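Local coordinates for protein possible adhesin (Caldicellulosiruptor kronotskyensis, PDB 4WA0) that probably mediates attachment of this extremely thermophilic bacterium to cellulose as a tapirin, here represented by its beta-helical C-terminal domain, at residues V44-N49 / V72-I77; N94-T99 / S113-Q118; V148-T153 / V168-S173. One frame throughout, in Å; residues are numbered along the deposited sequence. Where two conformers were deposited one is given.

How the contacts relate
From the N terminus, contact 1 closes a loop between 44-49 and 72-77, contact 2 joins 94-99 to 113-118 farther on, and contact 3 joins 148-153 to 168-173; they run in series, none enclosing or crossing another. All three are examples of successive coils stacking in a parallel beta-helix. Contacts 1 and 2 are neighbours, their centres 9 Å apart, because strands 69-73 and 93-97 lie side by side in the same parallel sheet. Contact 3 belongs mainly to a second parallel sheet, that of strands 145-149 and 166-170, and its centre is 19 Å from that of contact 2.

Contact 1: residues V44-N49 / V72-I77; sequences VFNIDN and VVRNII
Arg74 reaches back over the backbone of the adjacent coil to Asp48, where its NH1 donates to OD1 at 2.9 Å in a salt bridge. The carboxylate oxygen sits at the edge of the guanidinium, in its plane, whereas the nitrogen meets OD1 from above the carboxylate plane; the two planes are 53° apart. NH2 passes 3.0 Å from Asn46 ND2, a meeting of two donors that is no bond: NH2 donates to Asn28 OD1 and ND2 to Glu27 OE1, both from the coil before 44-49.

At the corner, Asn49 OD1 takes two donors. Asn75 ND2 gives it a bond of 2.9 Å on a lone pair, and the backbone N of Ile76 adds a longer one of 3.2 Å. The two side chains run alongside each other, but their amide planes are turned 82° apart. With CG of Asn75 anti to the backbone N (chi1 -172°), its ND2 is carried to Asn49 OD1.

Beneath these polar groups the backbones pair in parallel. Ile47 N donates to Val72 O, and Ile47 O accepts from Arg74 N at 2.8 Å; Asp48 O carries the ladder into the turn by accepting from Asn75 N. On the buried side Ile47 CG1 lies 4.1 Å from Val73 CG2. A pair of asparagine side chains thus joins two coils at the corner, and both terminal nitrogens of Arg74 are bonded, to Asp48 and Asn28.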
loop_
_atom_site.group_PDB
_atom_site.type_symbol
_atom_site.label_atom_id
_atom_site.label_comp_id
_atom_site.label_asym_id
_atom_site.label_seq_id
_atom_site.Cartn_x
_atom_site.Cartn_y
_atom_site.Cartn_z
ATOM N N VAL A 44 -1.945 -3.363 -9.013
ATOM C CA VAL A 44 -3.143 -4.140 -8.726
ATOM C C VAL A 44 -2.882 -4.984 -7.479
ATOM O O VAL A 44 -2.103 -5.916 -7.504
ATOM C CB VAL A 44 -3.578 -5.030 -9.899
ATOM C CG1 VAL A 44 -4.821 -5.789 -9.475
ATOM C CG2 VAL A 44 -3.905 -4.239 -11.116
ATOM N N PHE A 45 -3.482 -4.576 -6.355
ATOM C CA PHE A 45 -3.247 -5.228 -5.073
ATOM C C PHE A 45 -4.557 -5.822 -4.560
ATOM O O PHE A 45 -5.658 -5.184 -4.620
ATOM C CB PHE A 45 -2.764 -4.205 -4.036
ATOM C CG PHE A 45 -1.446 -3.512 -4.298
ATOM C CD1 PHE A 45 -0.532 -3.900 -5.282
ATOM C CD2 PHE A 45 -1.097 -2.431 -3.480
ATOM C CE1 PHE A 45 0.651 -3.225 -5.458
ATOM C CE2 PHE A 45 0.095 -1.776 -3.657
ATOM C CZ PHE A 45 0.977 -2.180 -4.624
ATOM N N ASN A 46 -4.434 -6.971 -3.920
ATOM C CA ASN A 46 -5.490 -7.511 -3.074
ATOM C C ASN A 46 -4.775 -7.969 -1.799
ATOM O O ASN A 46 -4.292 -9.121 -1.745
ATOM C CB ASN A 46 -6.180 -8.650 -3.760
ATOM C CG ASN A 46 -7.265 -9.292 -2.902
ATOM O OD1 ASN A 46 -8.013 -8.596 -2.184
ATOM N ND2 ASN A 46 -7.424 -10.612 -3.030
ATOM N N ILE A 47 -4.649 -7.056 -0.820
ATOM C CA ILE A 47 -3.843 -7.247 0.357
ATOM C C ILE A 47 -4.550 -6.913 1.621
ATOM O O ILE A 47 -5.660 -6.365 1.621
ATOM C CB ILE A 47 -2.516 -6.417 0.256
ATOM C CG1 ILE A 47 -2.821 -4.916 0.171
ATOM C CG2 ILE A 47 -1.680 -6.962 -0.895
ATOM C CD1 ILE A 47 -1.619 -4.031 -0.012
ATOM N N ASP A 48 -3.944 -7.276 2.747
ATOM C CA ASP A 48 -4.577 -7.018 4.016
ATOM C C ASP A 48 -4.318 -5.630 4.533
ATOM O O ASP A 48 -5.247 -4.979 4.999
ATOM C CB ASP A 48 -4.056 -7.976 5.085
ATOM C CG ASP A 48 -4.434 -9.444 4.823
ATOM O OD1 ASP A 48 -5.576 -9.726 4.456
ATOM O OD2 ASP A 48 -3.611 -10.371 5.034
ATOM N N ASN A 49 -3.086 -5.159 4.497
ATOM C CA ASN A 49 -2.824 -3.830 5.007
ATOM C C ASN A 49 -1.801 -3.168 4.056
ATOM O O ASN A 49 -0.953 -3.892 3.506
ATOM C CB ASN A 49 -2.195 -3.912 6.353
ATOM C CG ASN A 49 -3.077 -4.584 7.392
ATOM O OD1 ASN A 49 -4.017 -3.974 7.927
ATOM N ND2 ASN A 49 -2.802 -5.849 7.652
ATOM N N VAL A 72 -6.989 -3.028 -3.483
ATOM C CA VAL A 72 -7.978 -3.483 -2.542
ATOM C C VAL A 72 -7.246 -3.933 -1.298
ATOM O O VAL A 72 -6.288 -4.706 -1.385
ATOM C CB VAL A 72 -8.808 -4.672 -3.116
ATOM C CG1 VAL A 72 -9.699 -5.264 -2.073
ATOM C CG2 VAL A 72 -9.543 -4.274 -4.410
ATOM N N VAL A 73 -7.669 -3.346 -0.170
ATOM C CA VAL A 73 -7.025 -3.490 1.118
ATOM C C VAL A 73 -8.100 -3.925 2.097
ATOM O O VAL A 73 -9.071 -3.190 2.355
ATOM C CB VAL A 73 -6.337 -2.194 1.554
ATOM C CG1 VAL A 73 -5.689 -2.394 2.926
ATOM C CG2 VAL A 73 -5.285 -1.708 0.513
ATOM N N ARG A 74 -7.928 -5.122 2.644
ATOM C CA ARG A 74 -8.971 -5.757 3.432
ATOM C C ARG A 74 -9.098 -5.168 4.809
ATOM O O ARG A 74 -10.168 -5.309 5.440
ATOM C CB ARG A 74 -8.741 -7.266 3.541
ATOM C CG ARG A 74 -8.754 -8.016 2.223
ATOM C CD ARG A 74 -8.355 -9.455 2.541
ATOM N NE ARG A 74 -8.133 -10.196 1.337
ATOM C CZ ARG A 74 -7.007 -10.818 0.988
ATOM N NH1 ARG A 74 -5.968 -10.900 1.784
ATOM N NH2 ARG A 74 -7.015 -11.508 -0.152
ATOM N N ASN A 75 -8.041 -4.594 5.321
ATOM C CA ASN A 75 -8.019 -4.012 6.617
ATOM C C ASN A 75 -7.620 -2.526 6.497
ATOM O O ASN A 75 -8.457 -1.725 6.133
ATOM C CB ASN A 75 -7.189 -4.865 7.614
ATOM C CG ASN A 75 -7.335 -4.348 8.991
ATOM O OD1 ASN A 75 -8.456 -3.980 9.377
ATOM N ND2 ASN A 75 -6.264 -4.284 9.750
ATOM N N ILE A 76 -6.365 -2.170 6.756
ATOM C CA ILE A 76 -5.979 -0.789 6.959
ATOM C C ILE A 76 -5.016 -0.242 5.896
ATOM O O ILE A 76 -4.076 -0.899 5.538
ATOM C CB ILE A 76 -5.335 -0.612 8.360
ATOM C CG1 ILE A 76 -6.384 -0.863 9.466
ATOM C CG2 ILE A 76 -4.646 0.744 8.482
ATOM C CD1 ILE A 76 -5.864 -1.051 10.883
ATOM N N ILE A 77 -5.297 0.958 5.397
ATOM C CA ILE A 77 -4.323 1.813 4.705
ATOM C C ILE A 77 -3.907 2.849 5.793
ATOM O O ILE A 77 -4.759 3.641 6.263
ATOM C CB ILE A 77 -4.935 2.515 3.466
ATOM C CG1 ILE A 77 -5.366 1.472 2.400
ATOM C CG2 ILE A 77 -3.928 3.483 2.843
ATOM C CD1 ILE A 77 -5.876 2.023 1.136
#

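Contact 2: residues N94-T99 / S113-Q118; sequences NIDAKT and SYKFVQ
Two adjacent coils of the parallel beta-helix meet here, strands 94-97 and 113-116 running 4.7 Å apart and only 7° from parallel. Ile95 is gripped by both backbone atoms: its N donates to Ser113 O, and its O accepts from Lys115 N at 2.8 Å. Ala97 repeats the pattern between Lys115 O and Val117 N, and Lys98 O extends it past the corner to Gln118 N.

Inside the coil, Ile95 CD1 comes to the edge of the Tyr114 ring, 3.8 Å from CD2, while its CG2 branch approaches Phe116 CE1. Ala97 CB meets that phenylalanine ring at its edge too, 3.9 Å from CD1. Side-chain bonds close both ends. Asn94 OD1 stands in for a backbone acceptor, taking Ser113 N at 2.9 Å along a nearly straight N-H (168°). At the other end Gln118 NE2 donates to Thr99 OG1 at 2.9 Å, the hydroxyl lying in the amide plane; CG of Gln118 sits between its backbone N and carbonyl carbon (chi1 50°), and the extended chain beyond lies alongside Thr99. On the outer face a water links Asp96 OD2 with Lys115 NZ, which also bonds to Ser113 OG.

Strand 69-73 flanks the pair next to 93-97 and strand 132-136 next to 112-116, while Ile77 of strand 76-79 packs against Ile95 and Ala97 from within the helix.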
loop_
_atom_site.group_PDB
_atom_site.type_symbol
_atom_site.label_atom_id
_atom_site.label_comp_id
_atom_site.label_asym_id
_atom_site.label_seq_id
_atom_site.Cartn_x
_atom_site.Cartn_y
_atom_site.Cartn_z
ATOM N N ASN A 94 -8.399 3.172 -8.545
ATOM C CA ASN A 94 -9.489 2.668 -7.729
ATOM C C ASN A 94 -8.954 2.088 -6.424
ATOM O O ASN A 94 -7.976 1.324 -6.464
ATOM C CB ASN A 94 -10.179 1.586 -8.467
ATOM C CG ASN A 94 -10.656 2.096 -9.825
ATOM O OD1 ASN A 94 -11.392 3.055 -9.878
ATOM N ND2 ASN A 94 -10.171 1.500 -10.904
ATOM N N ILE A 95 -9.536 2.474 -5.316
ATOM C CA ILE A 95 -9.026 2.076 -3.992
ATOM C C ILE A 95 -10.220 1.648 -3.206
ATOM O O ILE A 95 -11.133 2.439 -3.051
ATOM C CB ILE A 95 -8.290 3.157 -3.230
ATOM C CG1 ILE A 95 -7.152 3.779 -4.063
ATOM C CG2 ILE A 95 -7.757 2.600 -1.961
ATOM C CD1 ILE A 95 -6.346 4.826 -3.362
ATOM N N ASP A 96 -10.201 0.452 -2.645
ATOM C CA ASP A 96 -11.303 -0.033 -1.833
ATOM C C ASP A 96 -10.705 -0.599 -0.564
ATOM O O ASP A 96 -10.015 -1.649 -0.666
ATOM C CB ASP A 96 -12.043 -1.101 -2.637
ATOM C CG ASP A 96 -13.294 -1.569 -1.972
ATOM O OD1 ASP A 96 -13.227 -1.841 -0.762
ATOM O OD2 ASP A 96 -14.338 -1.755 -2.688
ATOM N N ALA A 97 -10.854 0.126 0.568
ATOM C CA ALA A 97 -10.268 -0.202 1.863
ATOM C C ALA A 97 -11.291 -0.229 2.956
ATOM O O ALA A 97 -12.214 0.562 2.955
ATOM C CB ALA A 97 -9.132 0.746 2.272
ATOM N N LYS A 98 -11.115 -1.100 3.949
ATOM C CA LYS A 98 -11.993 -1.046 5.096
ATOM C C LYS A 98 -11.687 0.234 5.890
ATOM O O LYS A 98 -12.596 0.968 6.229
ATOM C CB LYS A 98 -11.828 -2.298 5.985
ATOM C CG LYS A 98 -12.696 -2.329 7.216
ATOM C CD LYS A 98 -12.553 -3.695 7.868
ATOM C CE LYS A 98 -13.021 -3.670 9.301
ATOM N NZ LYS A 98 -12.201 -2.785 10.177
ATOM N N THR A 99 -10.438 0.476 6.225
ATOM C CA THR A 99 -10.105 1.586 7.181
ATOM C C THR A 99 -8.986 2.351 6.507
ATOM O O THR A 99 -8.088 1.736 5.981
ATOM C CB THR A 99 -9.637 1.098 8.508
ATOM O OG1 THR A 99 -10.658 0.315 9.178
ATOM C CG2 THR A 99 -9.170 2.250 9.426
ATOM N N SER A 113 -12.656 5.266 -8.449
ATOM C CA SER A 113 -13.632 4.965 -7.426
ATOM C C SER A 113 -12.865 4.633 -6.103
ATOM O O SER A 113 -12.078 3.635 -6.061
ATOM C CB SER A 113 -14.501 3.809 -7.858
ATOM O OG SER A 113 -15.442 3.475 -6.843
ATOM N N TYR A 114 -13.060 5.507 -5.138
ATOM C CA TYR A 114 -12.410 5.402 -3.841
ATOM C C TYR A 114 -13.477 5.057 -2.832
ATOM O O TYR A 114 -14.319 5.922 -2.487
ATOM C CB TYR A 114 -11.667 6.692 -3.533
ATOM C CG TYR A 114 -10.665 7.193 -4.550
ATOM C CD1 TYR A 114 -11.062 7.946 -5.671
ATOM C CD2 TYR A 114 -9.310 6.961 -4.392
ATOM C CE1 TYR A 114 -10.118 8.387 -6.579
ATOM C CE2 TYR A 114 -8.393 7.451 -5.280
ATOM C CZ TYR A 114 -8.789 8.136 -6.374
ATOM O OH TYR A 114 -7.827 8.575 -7.254
ATOM N N LYS A 115 -13.456 3.821 -2.298
ATOM C CA LYS A 115 -14.515 3.334 -1.426
ATOM C C LYS A 115 -13.914 2.914 -0.085
ATOM O O LYS A 115 -12.974 2.134 -0.052
ATOM C CB LYS A 115 -15.235 2.111 -2.029
ATOM C CG LYS A 115 -15.856 2.415 -3.372
ATOM C CD LYS A 115 -16.708 1.191 -3.793
ATOM C CE LYS A 115 -17.369 1.364 -5.152
ATOM N NZ LYS A 115 -16.381 0.834 -6.142
ATOM N N PHE A 116 -14.376 3.557 0.978
ATOM C CA PHE A 116 -13.872 3.354 2.328
ATOM C C PHE A 116 -15.031 3.003 3.233
ATOM O O PHE A 116 -16.056 3.659 3.199
ATOM C CB PHE A 116 -13.153 4.587 2.810
ATOM C CG PHE A 116 -12.004 5.008 1.881
ATOM C CD1 PHE A 116 -10.984 4.118 1.599
ATOM C CD2 PHE A 116 -11.951 6.275 1.284
ATOM C CE1 PHE A 116 -9.969 4.471 0.719
ATOM C CE2 PHE A 116 -10.921 6.651 0.454
ATOM C CZ PHE A 116 -9.931 5.739 0.157
ATOM N N VAL A 117 -14.849 2.034 4.105
ATOM C CA VAL A 117 -15.795 1.837 5.194
ATOM C C VAL A 117 -15.634 2.911 6.245
ATOM O O VAL A 117 -16.647 3.576 6.590
ATOM C CB VAL A 117 -15.723 0.409 5.767
ATOM C CG1 VAL A 117 -16.665 0.261 6.947
ATOM C CG2 VAL A 117 -15.952 -0.639 4.710
ATOM N N GLN A 118 -14.413 3.130 6.754
ATOM C CA GLN A 118 -14.151 4.195 7.700
ATOM C C GLN A 118 -12.915 4.930 7.283
ATOM O O GLN A 118 -11.920 4.333 6.870
ATOM C CB GLN A 118 -14.123 3.749 9.141
ATOM C CG GLN A 118 -13.294 2.587 9.434
ATOM C CD GLN A 118 -13.336 2.139 10.890
ATOM O OE1 GLN A 118 -14.213 2.509 11.693
ATOM N NE2 GLN A 118 -12.392 1.277 11.229
HETATM O O HOH W 1 -15.222 -2.145 -5.583
#

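Contact 3: residues V148-T153 / V168-S173; sequences VIDGAT and VVRNGS
Val148 pairs in parallel with Val169, its N donating to Val168 O at 2.8 Å and its O receiving Arg170 N at 3.2 Å. Beyond this short ladder both chains turn together: a type I' turn runs from Ile149 to Ala152, and Asp150-Gly151 and Asn171-Gly172 both have positive phi. Gly151 occupies a conformation (phi 105°) in which a side chain would press on the preceding carbonyl oxygen. Asp150 N still reaches Arg170 O, but weakly.

Ser173 points its hydroxyl into the opposing turn. There OG, set anti to the carbonyl carbon (chi1 -74°), accepts from Gly151 N at 2.9 Å, the N-H rather bent at 138°, and lies 3.0 Å from Ala152 O. The backbone places Ser173 CB 3.3 Å from Val148 O.

On the outer side Ile149 and Arg170 run in the same direction, flank to flank. The CG2 methyl of Ile149 rests over the centre of one guanidinium face, 4.0 Å above its plane, and CD1 approaches NH2. Arg170 NH1 is turned to Asn171 OD1, a hydrogen bond of 2.8 Å within the same segment, while Asp150 OD1 stays beyond salt-bridge range. A water joins the turns through Gly172 O, with a weak bond to Gly151 O. Where the regular ladder gives out, the serine hydroxyl thus adds a bond to Gly151 N, beside the turn's own from Ala152 N to Ile149 O.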
loop_
_atom_site.group_PDB
_atom_site.type_symbol
_atom_site.label_atom_id
_atom_site.label_comp_id
_atom_site.label_asym_id
_atom_site.label_seq_id
_atom_site.Cartn_x
_atom_site.Cartn_y
_atom_site.Cartn_z
ATOM N N VAL A 148 -14.528 19.273 -2.312
ATOM C CA VAL A 148 -14.979 18.447 -3.428
ATOM C C VAL A 148 -15.213 19.343 -4.638
ATOM O O VAL A 148 -16.194 20.108 -4.662
ATOM C CB VAL A 148 -16.268 17.660 -3.076
ATOM C CG1 VAL A 148 -16.623 16.607 -4.116
ATOM C CG2 VAL A 148 -16.232 16.996 -1.681
ATOM N N ILE A 149 -14.295 19.332 -5.583
ATOM C CA ILE A 149 -14.283 20.344 -6.671
ATOM C C ILE A 149 -14.052 19.751 -8.066
ATOM O O ILE A 149 -13.511 18.631 -8.227
ATOM C CB ILE A 149 -13.289 21.506 -6.392
ATOM C CG1 ILE A 149 -11.814 21.108 -6.497
ATOM C CG2 ILE A 149 -13.604 22.134 -5.009
ATOM C CD1 ILE A 149 -10.869 22.250 -6.445
ATOM N N ASP A 150 -14.371 20.574 -9.063
ATOM C CA ASP A 150 -13.929 20.340 -10.418
ATOM C C ASP A 150 -14.462 19.015 -10.963
ATOM O O ASP A 150 -13.829 18.378 -11.857
ATOM C CB ASP A 150 -12.400 20.433 -10.528
ATOM C CG ASP A 150 -11.847 21.796 -10.168
ATOM O OD1 ASP A 150 -12.585 22.832 -10.103
ATOM O OD2 ASP A 150 -10.622 21.891 -9.941
ATOM N N GLY A 151 -15.651 18.619 -10.508
ATOM C CA GLY A 151 -16.299 17.451 -11.024
ATOM C C GLY A 151 -16.297 16.214 -10.156
ATOM O O GLY A 151 -16.960 15.220 -10.504
ATOM N N ALA A 152 -15.538 16.283 -9.041
ATOM C CA ALA A 152 -15.458 15.226 -8.092
ATOM C C ALA A 152 -16.806 15.040 -7.435
ATOM O O ALA A 152 -17.589 16.003 -7.346
ATOM C CB ALA A 152 -14.366 15.482 -7.080
ATOM N N THR A 153 -17.101 13.834 -7.000
ATOM C CA THR A 153 -18.248 13.565 -6.147
ATOM C C THR A 153 -17.879 12.794 -4.862
ATOM O O THR A 153 -16.909 12.039 -4.844
ATOM C CB THR A 153 -19.437 12.832 -6.820
ATOM O OG1 THR A 153 -19.158 11.460 -7.080
ATOM C CG2 THR A 153 -19.711 13.477 -8.198
ATOM N N VAL A 168 -16.555 22.283 1.368
ATOM C CA VAL A 168 -16.579 23.114 0.216
ATOM C C VAL A 168 -16.884 22.223 -0.963
ATOM O O VAL A 168 -16.148 21.203 -1.192
ATOM C CB VAL A 168 -15.224 23.826 0.024
ATOM C CG1 VAL A 168 -15.164 24.512 -1.302
ATOM C CG2 VAL A 168 -14.905 24.787 1.183
ATOM N N VAL A 169 -17.907 22.580 -1.722
ATOM C CA VAL A 169 -18.258 21.847 -2.937
ATOM C C VAL A 169 -18.552 22.874 -4.050
ATOM O O VAL A 169 -19.413 23.768 -3.896
ATOM C CB VAL A 169 -19.524 20.954 -2.739
ATOM C CG1 VAL A 169 -19.866 20.202 -4.022
ATOM C CG2 VAL A 169 -19.386 19.994 -1.567
ATOM N N ARG A 170 -17.840 22.773 -5.158
ATOM C CA ARG A 170 -17.972 23.767 -6.234
ATOM C C ARG A 170 -17.510 23.223 -7.544
ATOM O O ARG A 170 -16.903 22.194 -7.596
ATOM C CB ARG A 170 -17.190 25.047 -5.868
ATOM C CG ARG A 170 -15.751 24.905 -5.591
ATOM C CD ARG A 170 -15.107 26.293 -5.495
ATOM N NE ARG A 170 -13.738 26.229 -5.097
ATOM C CZ ARG A 170 -12.730 25.895 -5.888
ATOM N NH1 ARG A 170 -12.913 25.653 -7.196
ATOM N NH2 ARG A 170 -11.524 25.847 -5.368
ATOM N N ASN A 171 -17.729 23.977 -8.625
ATOM C CA ASN A 171 -17.248 23.649 -9.902
ATOM C C ASN A 171 -17.752 22.303 -10.438
ATOM O O ASN A 171 -16.971 21.443 -10.858
ATOM C CB ASN A 171 -15.740 23.758 -9.942
ATOM C CG ASN A 171 -15.272 25.156 -10.154
ATOM O OD1 ASN A 171 -14.901 25.874 -9.210
ATOM N ND2 ASN A 171 -15.284 25.584 -11.412
ATOM N N GLY A 172 -19.074 22.126 -10.416
ATOM C CA GLY A 172 -19.678 20.951 -11.014
ATOM C C GLY A 172 -19.560 19.664 -10.222
ATOM O O GLY A 172 -19.574 18.619 -10.785
ATOM N N SER A 173 -19.425 19.797 -8.903
ATOM C CA SER A 173 -19.231 18.715 -7.965
ATOM C C SER A 173 -20.467 18.538 -7.153
ATOM O O SER A 173 -21.362 19.387 -7.130
ATOM C CB SER A 173 -18.034 19.012 -7.110
ATOM O OG SER A 173 -16.865 18.820 -7.880
HETATM O O HOH W 2 -20.257 16.113 -10.190
#